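Local coordinates for protein signal peptidase I (PDB 4ME8) that probably cleaves the hydrophobic N-terminal signal or leader sequences from secreted proteins as a serine-type endopeptidase, at residues D31-A45 against Y125-L138. Sequence-based numbering, arbitrary orientation.
Sequences DIIAFPSPRNGQRVA and YFGFVKQASVEGVL
The carbonyl oxygen of A34 takes the backbone N-H of E135, E135 N lying 2.8 Å from A34 O, and V134 CA makes a CA-H...O contact with the same oxygen. The N-H of A34 makes a nearly straight bond to G136 O, 3.0 Å from A34 N and in that carbonyl's plane. E135 and G136 thus both face A34: a classic beta bulge, at the start of the antiparallel pairing of strand 136-137 with strand 32-36. L138 N binds I32 O at 2.8 Å, and a water joins I32 N to L138 O. The small A34 lets the R43 guanidinium lie close, A34 CB against one face near the rim, while R43 NE faces E135 OE1 in a long salt bridge of 3.4 Å. L138 spreads its CD1 on A34 CB and its CD2 on I32 CG2, a branched chain suited to bridging alternate residues of one strand. These strands are the outer pair of the five-stranded antiparallel sheet of this S26 peptidase; its other end strand, 129-130, supplies V129. The CG1 of V129 sits over one face of the F35 ring, 4.0 Å from its centroid, and F126 CZ meets the ring's edge in plane. F35 also touches K46, predicted to be catalytic. With CG between its backbone N and carbonyl carbon (chi1 64°), F126 presents a ring face to P38, whose CD stands 3.7 Å from the centroid, just 3° off the normal; the compact, puckered proline ring suits this CH-pi contact. R39 NH2 bonds weakly to Y125 O, while NE is salt-bridged to D121.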
ATOM      1  N   ASP A  31       4.033  -6.485   6.075  1.00 42.61           N
ATOM      2  CA  ASP A  31       3.563  -7.842   5.839  1.00 45.07           C
ATOM      3  C   ASP A  31       2.885  -7.923   4.472  1.00 43.16           C
ATOM      4  O   ASP A  31       2.255  -6.957   4.002  1.00 40.89           O
ATOM      5  CB  ASP A  31       2.564  -8.292   6.918  1.00 47.70           C
ATOM      6  CG  ASP A  31       3.235  -8.644   8.251  1.00 51.17           C
ATOM      7  OD1 ASP A  31       4.485  -8.662   8.329  1.00 53.92           O
ATOM      8  OD2 ASP A  31       2.494  -8.928   9.228  1.00 53.56           O
ATOM      9  N   ILE A  32       3.035  -9.083   3.839  1.00 43.17           N
ATOM     10  CA  ILE A  32       2.327  -9.384   2.603  1.00 43.24           C
ATOM     11  C   ILE A  32       1.045 -10.109   2.981  1.00 42.96           C
ATOM     12  O   ILE A  32       1.067 -11.043   3.780  1.00 42.81           O
ATOM     13  CB  ILE A  32       3.199 -10.215   1.638  1.00 44.74           C
ATOM     14  CG1 ILE A  32       4.249  -9.297   1.020  1.00 44.40           C
ATOM     15  CG2 ILE A  32       2.363 -10.838   0.524  1.00 45.82           C
ATOM     16  CD1 ILE A  32       5.417 -10.034   0.422  1.00 47.86           C
ATOM     17  N   ILE A  33      -0.070  -9.649   2.419  1.00 41.96           N
ATOM     18  CA  ILE A  33      -1.373 -10.190   2.775  1.00 43.56           C
ATOM     19  C   ILE A  33      -2.197 -10.573   1.557  1.00 45.36           C
ATOM     20  O   ILE A  33      -2.181  -9.878   0.538  1.00 44.92           O
ATOM     21  CB  ILE A  33      -2.169  -9.209   3.662  1.00 43.03           C
ATOM     22  CG1 ILE A  33      -2.245  -7.812   3.039  1.00 40.94           C
ATOM     23  CG2 ILE A  33      -1.522  -9.105   5.038  1.00 43.18           C
ATOM     24  CD1 ILE A  33      -3.194  -6.896   3.779  1.00 40.96           C
ATOM     25  N   ALA A  34      -2.923 -11.681   1.675  1.00 48.36           N
ATOM     26  CA  ALA A  34      -3.799 -12.147   0.610  1.00 50.73           C
ATOM     27  C   ALA A  34      -5.258 -11.841   0.948  1.00 52.22           C
ATOM     28  O   ALA A  34      -5.681 -12.004   2.095  1.00 53.52           O
ATOM     29  CB  ALA A  34      -3.605 -13.630   0.385  1.00 53.88           C
ATOM     30  N   PHE A  35      -6.008 -11.408  -0.066  1.00 52.14           N
ATOM     31  CA  PHE A  35      -7.392 -10.940   0.090  1.00 53.54           C
ATOM     32  C   PHE A  35      -8.095 -10.862  -1.272  1.00 54.75           C
ATOM     33  O   PHE A  35      -7.429 -10.715  -2.297  1.00 53.20           O
ATOM     34  CB  PHE A  35      -7.404  -9.553   0.726  1.00 50.65           C
ATOM     35  CG  PHE A  35      -6.577  -8.542  -0.021  1.00 47.33           C
ATOM     36  CD1 PHE A  35      -5.237  -8.373   0.276  1.00 44.44           C
ATOM     37  CD2 PHE A  35      -7.139  -7.769  -1.029  1.00 47.34           C
ATOM     38  CE1 PHE A  35      -4.473  -7.460  -0.416  1.00 42.45           C
ATOM     39  CE2 PHE A  35      -6.378  -6.854  -1.723  1.00 44.87           C
ATOM     40  CZ  PHE A  35      -5.045  -6.698  -1.417  1.00 42.33           C
ATOM     41  N   PRO A  36      -9.440 -10.937  -1.289  1.00 58.58           N
ATOM     42  CA  PRO A  36     -10.130 -10.738  -2.557  1.00 60.76           C
ATOM     43  C   PRO A  36     -10.031  -9.280  -2.991  1.00 59.27           C
ATOM     44  O   PRO A  36     -10.261  -8.380  -2.176  1.00 58.25           O
ATOM     45  CB  PRO A  36     -11.588 -11.113  -2.241  1.00 65.14           C
ATOM     46  CG  PRO A  36     -11.576 -11.742  -0.892  1.00 66.21           C
ATOM     47  CD  PRO A  36     -10.390 -11.172  -0.191  1.00 61.65           C
ATOM     48  N   SER A  37      -9.675  -9.051  -4.254  1.00 60.29           N
ATOM     49  CA  SER A  37      -9.540  -7.687  -4.776  1.00 60.88           C
ATOM     50  C   SER A  37     -10.850  -6.915  -4.629  1.00 61.91           C
ATOM     51  O   SER A  37     -11.900  -7.433  -4.968  1.00 65.04           O
ATOM     52  CB  SER A  37      -9.122  -7.677  -6.247  1.00 62.51           C
ATOM     53  OG  SER A  37      -9.208  -6.351  -6.774  1.00 64.25           O
ATOM     54  N   PRO A  38     -10.782  -5.677  -4.105  1.00 60.97           N
ATOM     55  CA  PRO A  38     -11.959  -4.805  -4.024  1.00 63.45           C
ATOM     56  C   PRO A  38     -12.572  -4.497  -5.380  1.00 66.38           C
ATOM     57  O   PRO A  38     -13.753  -4.152  -5.452  1.00 70.37           O
ATOM     58  CB  PRO A  38     -11.409  -3.525  -3.396  1.00 60.65           C
ATOM     59  CG  PRO A  38     -10.237  -3.968  -2.603  1.00 57.82           C
ATOM     60  CD  PRO A  38      -9.639  -5.122  -3.355  1.00 57.38           C
ATOM     61  N   ARG A  39     -11.773  -4.616  -6.438  1.00 65.51           N
ATOM     62  CA  ARG A  39     -12.267  -4.421  -7.793  1.00 69.15           C
ATOM     63  C   ARG A  39     -13.169  -5.562  -8.247  1.00 72.66           C
ATOM     64  O   ARG A  39     -14.344  -5.345  -8.520  1.00 76.47           O
ATOM     65  CB  ARG A  39     -11.110  -4.242  -8.785  1.00 67.00           C
ATOM     66  CG  ARG A  39     -11.536  -3.465 -10.021  1.00 69.83           C
ATOM     67  CD  ARG A  39     -10.375  -3.140 -10.942  1.00 67.84           C
ATOM     68  NE  ARG A  39      -9.433  -2.164 -10.386  1.00 63.83           N
ATOM     69  CZ  ARG A  39      -9.643  -0.848 -10.323  1.00 65.68           C
ATOM     70  NH1 ARG A  39     -10.784  -0.311 -10.732  1.00 68.01           N
ATOM     71  NH2 ARG A  39      -8.705  -0.057  -9.818  1.00 65.00           N
ATOM     72  N   ASN A  40     -12.625  -6.772  -8.310  1.00 72.76           N
ATOM     73  CA  ASN A  40     -13.324  -7.893  -8.950  1.00 78.00           C
ATOM     74  C   ASN A  40     -13.436  -9.177  -8.115  1.00 77.97           C
ATOM     75  O   ASN A  40     -13.908 -10.202  -8.619  1.00 80.89           O
ATOM     76  CB  ASN A  40     -12.640  -8.209 -10.282  1.00 80.25           C
ATOM     77  CG  ASN A  40     -11.177  -8.593 -10.114  1.00 79.83           C
ATOM     78  OD1 ASN A  40     -10.577  -8.390  -9.056  1.00 75.77           O
ATOM     79  ND2 ASN A  40     -10.596  -9.150 -11.167  1.00 85.17           N
ATOM     80  N   GLY A  41     -13.013  -9.130  -6.855  1.00 74.29           N
ATOM     81  CA  GLY A  41     -13.056 -10.306  -5.978  1.00 76.48           C
ATOM     82  C   GLY A  41     -12.004 -11.387  -6.233  1.00 75.44           C
ATOM     83  O   GLY A  41     -12.060 -12.456  -5.622  1.00 75.50           O
ATOM     84  N   GLN A  42     -11.046 -11.122  -7.124  1.00 74.42           N
ATOM     85  CA  GLN A  42      -9.996 -12.100  -7.447  1.00 74.51           C
ATOM     86  C   GLN A  42      -8.952 -12.104  -6.354  1.00 67.81           C
ATOM     87  O   GLN A  42      -8.478 -11.049  -5.947  1.00 61.69           O
ATOM     88  CB  GLN A  42      -9.310 -11.761  -8.775  1.00 78.02           C
ATOM     89  CG  GLN A  42     -10.206 -11.913  -9.994  1.00 87.92           C
ATOM     90  CD  GLN A  42     -10.553 -13.355 -10.303  1.00 95.81           C
ATOM     91  OE1 GLN A  42      -9.724 -14.255 -10.134  1.00101.83           O
ATOM     92  NE2 GLN A  42     -11.783 -13.585 -10.766  1.00100.86           N
ATOM     93  N   ARG A  43      -8.580 -13.288  -5.881  1.00 69.00           N
ATOM     94  CA  ARG A  43      -7.561 -13.373  -4.850  1.00 66.24           C
ATOM     95  C   ARG A  43      -6.278 -12.706  -5.368  1.00 60.73           C
ATOM     96  O   ARG A  43      -5.853 -12.927  -6.496  1.00 59.27           O
ATOM     97  CB  ARG A  43      -7.298 -14.819  -4.414  1.00 70.37           C
ATOM     98  CG  ARG A  43      -6.920 -14.904  -2.945  1.00 74.17           C
ATOM     99  CD  ARG A  43      -6.095 -16.123  -2.554  1.00 79.81           C
ATOM    100  NE  ARG A  43      -5.905 -16.127  -1.101  1.00 84.98           N
ATOM    101  CZ  ARG A  43      -4.979 -16.814  -0.428  1.00 90.70           C
ATOM    102  NH1 ARG A  43      -4.085 -17.588  -1.043  1.00 92.80           N
ATOM    103  NH2 ARG A  43      -4.945 -16.704   0.896  1.00 92.60           N
ATOM    104  N   VAL A  44      -5.688 -11.856  -4.546  1.00 57.92           N
ATOM    105  CA  VAL A  44      -4.466 -11.161  -4.921  1.00 57.29           C
ATOM    106  C   VAL A  44      -3.613 -10.972  -3.665  1.00 54.90           C
ATOM    107  O   VAL A  44      -4.112 -11.066  -2.540  1.00 54.51           O
ATOM    108  CB  VAL A  44      -4.805  -9.823  -5.645  1.00 60.14           C
ATOM    109  CG1 VAL A  44      -5.495  -8.839  -4.706  1.00 57.74           C
ATOM    110  CG2 VAL A  44      -3.563  -9.199  -6.278  1.00 60.98           C
ATOM    111  N   ALA A  45      -2.317 -10.760  -3.865  1.00 53.32           N
ATOM    112  CA  ALA A  45      -1.382 -10.554  -2.778  1.00 49.48           C
ATOM    113  C   ALA A  45      -0.810  -9.154  -2.886  1.00 47.15           C
ATOM    114  O   ALA A  45      -0.367  -8.750  -3.961  1.00 47.82           O
ATOM    115  CB  ALA A  45      -0.272 -11.583  -2.861  1.00 52.60           C
ATOM    116  N   TYR A 125      -5.573   2.654  -6.583  1.00 53.49           N
ATOM    117  CA  TYR A 125      -6.541   2.573  -7.684  1.00 57.20           C
ATOM    118  C   TYR A 125      -7.850   1.846  -7.345  1.00 58.11           C
ATOM    119  O   TYR A 125      -8.894   2.211  -7.893  1.00 61.78           O
ATOM    120  CB  TYR A 125      -5.873   1.935  -8.909  1.00 58.25           C
ATOM    121  CG  TYR A 125      -4.559   2.600  -9.271  1.00 58.48           C
ATOM    122  CD1 TYR A 125      -4.523   3.930  -9.677  1.00 61.85           C
ATOM    123  CD2 TYR A 125      -3.355   1.908  -9.187  1.00 56.80           C
ATOM    124  CE1 TYR A 125      -3.326   4.550 -10.002  1.00 63.18           C
ATOM    125  CE2 TYR A 125      -2.152   2.518  -9.510  1.00 58.00           C
ATOM    126  CZ  TYR A 125      -2.144   3.837  -9.916  1.00 61.51           C
ATOM    127  OH  TYR A 125      -0.957   4.439 -10.235  1.00 64.83           O
ATOM    128  N   PHE A 126      -7.809   0.822  -6.485  1.00 55.33           N
ATOM    129  CA  PHE A 126      -9.053   0.190  -5.992  1.00 55.83           C
ATOM    130  C   PHE A 126      -9.479   0.586  -4.562  1.00 55.22           C
ATOM    131  O   PHE A 126     -10.473   0.067  -4.041  1.00 57.03           O
ATOM    132  CB  PHE A 126      -9.072  -1.344  -6.202  1.00 55.01           C
ATOM    133  CG  PHE A 126      -8.016  -2.131  -5.446  1.00 51.79           C
ATOM    134  CD1 PHE A 126      -7.663  -1.833  -4.134  1.00 49.61           C
ATOM    135  CD2 PHE A 126      -7.437  -3.241  -6.041  1.00 51.11           C
ATOM    136  CE1 PHE A 126      -6.721  -2.583  -3.459  1.00 46.91           C
ATOM    137  CE2 PHE A 126      -6.495  -4.007  -5.370  1.00 49.22           C
ATOM    138  CZ  PHE A 126      -6.138  -3.681  -4.073  1.00 47.57           C
ATOM    139  N   GLY A 127      -8.747   1.505  -3.935  1.00 52.87           N
ATOM    140  CA  GLY A 127      -9.156   2.041  -2.639  1.00 52.50           C
ATOM    141  C   GLY A 127      -8.793   1.120  -1.494  1.00 49.82           C
ATOM    142  O   GLY A 127      -8.006   0.199  -1.664  1.00 48.57           O
ATOM    143  N   PHE A 128      -9.381   1.358  -0.327  1.00 50.24           N
ATOM    144  CA  PHE A 128      -9.015   0.624   0.885  1.00 48.77           C
ATOM    145  C   PHE A 128      -9.508  -0.825   0.864  1.00 49.83           C
ATOM    146  O   PHE A 128     -10.513  -1.141   0.225  1.00 51.44           O
ATOM    147  CB  PHE A 128      -9.545   1.332   2.141  1.00 50.32           C
ATOM    148  CG  PHE A 128      -9.021   2.734   2.323  1.00 50.07           C
ATOM    149  CD1 PHE A 128      -7.684   2.961   2.653  1.00 46.75           C
ATOM    150  CD2 PHE A 128      -9.868   3.839   2.172  1.00 52.99           C
ATOM    151  CE1 PHE A 128      -7.205   4.253   2.826  1.00 46.39           C
ATOM    152  CE2 PHE A 128      -9.388   5.131   2.338  1.00 52.59           C
ATOM    153  CZ  PHE A 128      -8.054   5.335   2.665  1.00 49.56           C
ATOM    154  N   VAL A 129      -8.791  -1.693   1.585  1.00 48.42           N
ATOM    155  CA  VAL A 129      -9.142  -3.108   1.694  1.00 50.06           C
ATOM    156  C   VAL A 129      -9.758  -3.399   3.065  1.00 52.63           C
ATOM    157  O   VAL A 129      -9.210  -2.993   4.086  1.00 51.42           O
ATOM    158  CB  VAL A 129      -7.886  -3.995   1.503  1.00 47.54           C
ATOM    159  CG1 VAL A 129      -8.218  -5.473   1.715  1.00 48.70           C
ATOM    160  CG2 VAL A 129      -7.276  -3.745   0.128  1.00 46.03           C
ATOM    161  N   LYS A 130     -10.887  -4.100   3.100  1.00 57.04           N
ATOM    162  CA  LYS A 130     -11.491  -4.474   4.386  1.00 61.10           C
ATOM    163  C   LYS A 130     -10.612  -5.503   5.091  1.00 59.68           C
ATOM    164  O   LYS A 130     -10.287  -6.537   4.511  1.00 59.62           O
ATOM    165  CB  LYS A 130     -12.932  -4.999   4.217  1.00 67.05           C
ATOM    166  CG  LYS A 130     -13.932  -3.892   3.911  1.00 70.44           C
ATOM    167  CD  LYS A 130     -15.391  -4.253   4.157  1.00 77.97           C
ATOM    168  CE  LYS A 130     -16.186  -2.982   4.467  1.00 81.13           C
ATOM    169  NZ  LYS A 130     -17.657  -3.105   4.271  1.00 88.56           N
ATOM    170  N   GLN A 131     -10.209  -5.192   6.326  1.00 59.06           N
ATOM    171  CA  GLN A 131      -9.462  -6.126   7.181  1.00 58.80           C
ATOM    172  C   GLN A 131     -10.110  -7.509   7.223  1.00 61.84           C
ATOM    173  O   GLN A 131      -9.434  -8.518   7.031  1.00 60.93           O
ATOM    174  CB  GLN A 131      -9.367  -5.599   8.617  1.00 60.29           C
ATOM    175  CG  GLN A 131      -8.464  -4.394   8.809  1.00 56.77           C
ATOM    176  CD  GLN A 131      -8.171  -4.084  10.275  1.00 58.63           C
ATOM    177  OE1 GLN A 131      -8.547  -4.819  11.177  1.00 60.28           O
ATOM    178  NE2 GLN A 131      -7.482  -2.983  10.508  1.00 59.74           N
ATOM    179  N   ALA A 132     -11.421  -7.539   7.463  1.00 65.92           N
ATOM    180  CA  ALA A 132     -12.175  -8.786   7.574  1.00 70.51           C
ATOM    181  C   ALA A 132     -12.061  -9.706   6.347  1.00 70.86           C
ATOM    182  O   ALA A 132     -12.254 -10.917   6.465  1.00 74.71           O
ATOM    183  CB  ALA A 132     -13.632  -8.479   7.855  1.00 75.72           C
ATOM    184  N   SER A 133     -11.753  -9.145   5.179  1.00 67.84           N
ATOM    185  CA  SER A 133     -11.618  -9.944   3.950  1.00 68.48           C
ATOM    186  C   SER A 133     -10.197 -10.533   3.741  1.00 65.18           C
ATOM    187  O   SER A 133      -9.974 -11.312   2.810  1.00 64.68           O
ATOM    188  CB  SER A 133     -12.051  -9.117   2.724  1.00 67.43           C
ATOM    189  OG  SER A 133     -11.176  -8.021   2.485  1.00 62.92           O
ATOM    190  N   VAL A 134      -9.249 -10.182   4.609  1.00 62.12           N
ATOM    191  CA  VAL A 134      -7.886 -10.703   4.502  1.00 59.68           C
ATOM    192  C   VAL A 134      -7.848 -12.162   4.957  1.00 64.28           C
ATOM    193  O   VAL A 134      -8.198 -12.462   6.096  1.00 69.13           O
ATOM    194  CB  VAL A 134      -6.900  -9.848   5.325  1.00 56.27           C
ATOM    195  CG1 VAL A 134      -5.500 -10.453   5.317  1.00 54.13           C
ATOM    196  CG2 VAL A 134      -6.871  -8.426   4.784  1.00 53.12           C
ATOM    197  N   GLU A 135      -7.426 -13.061   4.066  1.00 65.21           N
ATOM    198  CA  GLU A 135      -7.403 -14.508   4.364  1.00 70.28           C
ATOM    199  C   GLU A 135      -6.067 -15.012   4.926  1.00 67.34           C
ATOM    200  O   GLU A 135      -5.995 -16.122   5.448  1.00 69.88           O
ATOM    201  CB  GLU A 135      -7.846 -15.376   3.165  1.00 76.12           C
ATOM    202  CG  GLU A 135      -7.940 -14.686   1.806  1.00 78.15           C
ATOM    203  CD  GLU A 135      -8.669 -15.522   0.760  1.00 85.44           C
ATOM    204  OE1 GLU A 135      -8.646 -16.777   0.859  1.00 88.78           O
ATOM    205  OE2 GLU A 135      -9.268 -14.911  -0.162  1.00 89.27           O
ATOM    206  N   GLY A 136      -5.015 -14.205   4.834  1.00 62.33           N
ATOM    207  CA  GLY A 136      -3.766 -14.568   5.488  1.00 60.70           C
ATOM    208  C   GLY A 136      -2.628 -13.584   5.341  1.00 54.93           C
ATOM    209  O   GLY A 136      -2.619 -12.766   4.433  1.00 51.17           O
ATOM    210  N   VAL A 137      -1.680 -13.669   6.270  1.00 54.42           N
ATOM    211  CA  VAL A 137      -0.352 -13.094   6.110  1.00 51.46           C
ATOM    212  C   VAL A 137       0.510 -14.146   5.410  1.00 53.73           C
ATOM    213  O   VAL A 137       0.474 -15.331   5.779  1.00 56.29           O
ATOM    214  CB  VAL A 137       0.275 -12.742   7.477  1.00 51.47           C
ATOM    215  CG1 VAL A 137       1.720 -12.270   7.308  1.00 49.62           C
ATOM    216  CG2 VAL A 137      -0.575 -11.692   8.189  1.00 50.17           C
ATOM    217  N   LEU A 138       1.293 -13.713   4.422  1.00 52.82           N
ATOM    218  CA  LEU A 138       2.080 -14.631   3.592  1.00 57.00           C
ATOM    219  C   LEU A 138       3.573 -14.639   3.954  1.00 58.81           C
ATOM    220  O   LEU A 138       4.249 -13.609   3.827  1.00 56.83           O
ATOM    221  CB  LEU A 138       1.910 -14.265   2.117  1.00 56.69           C
ATOM    222  CG  LEU A 138       0.742 -14.893   1.341  1.00 59.12           C
ATOM    223  CD1 LEU A 138      -0.530 -15.074   2.164  1.00 60.33           C
ATOM    224  CD2 LEU A 138       0.477 -14.062   0.099  1.00 55.65           C
TER
HETATM  225  O   HOH W   1       4.663 -11.362   5.009  1.00 40.32           O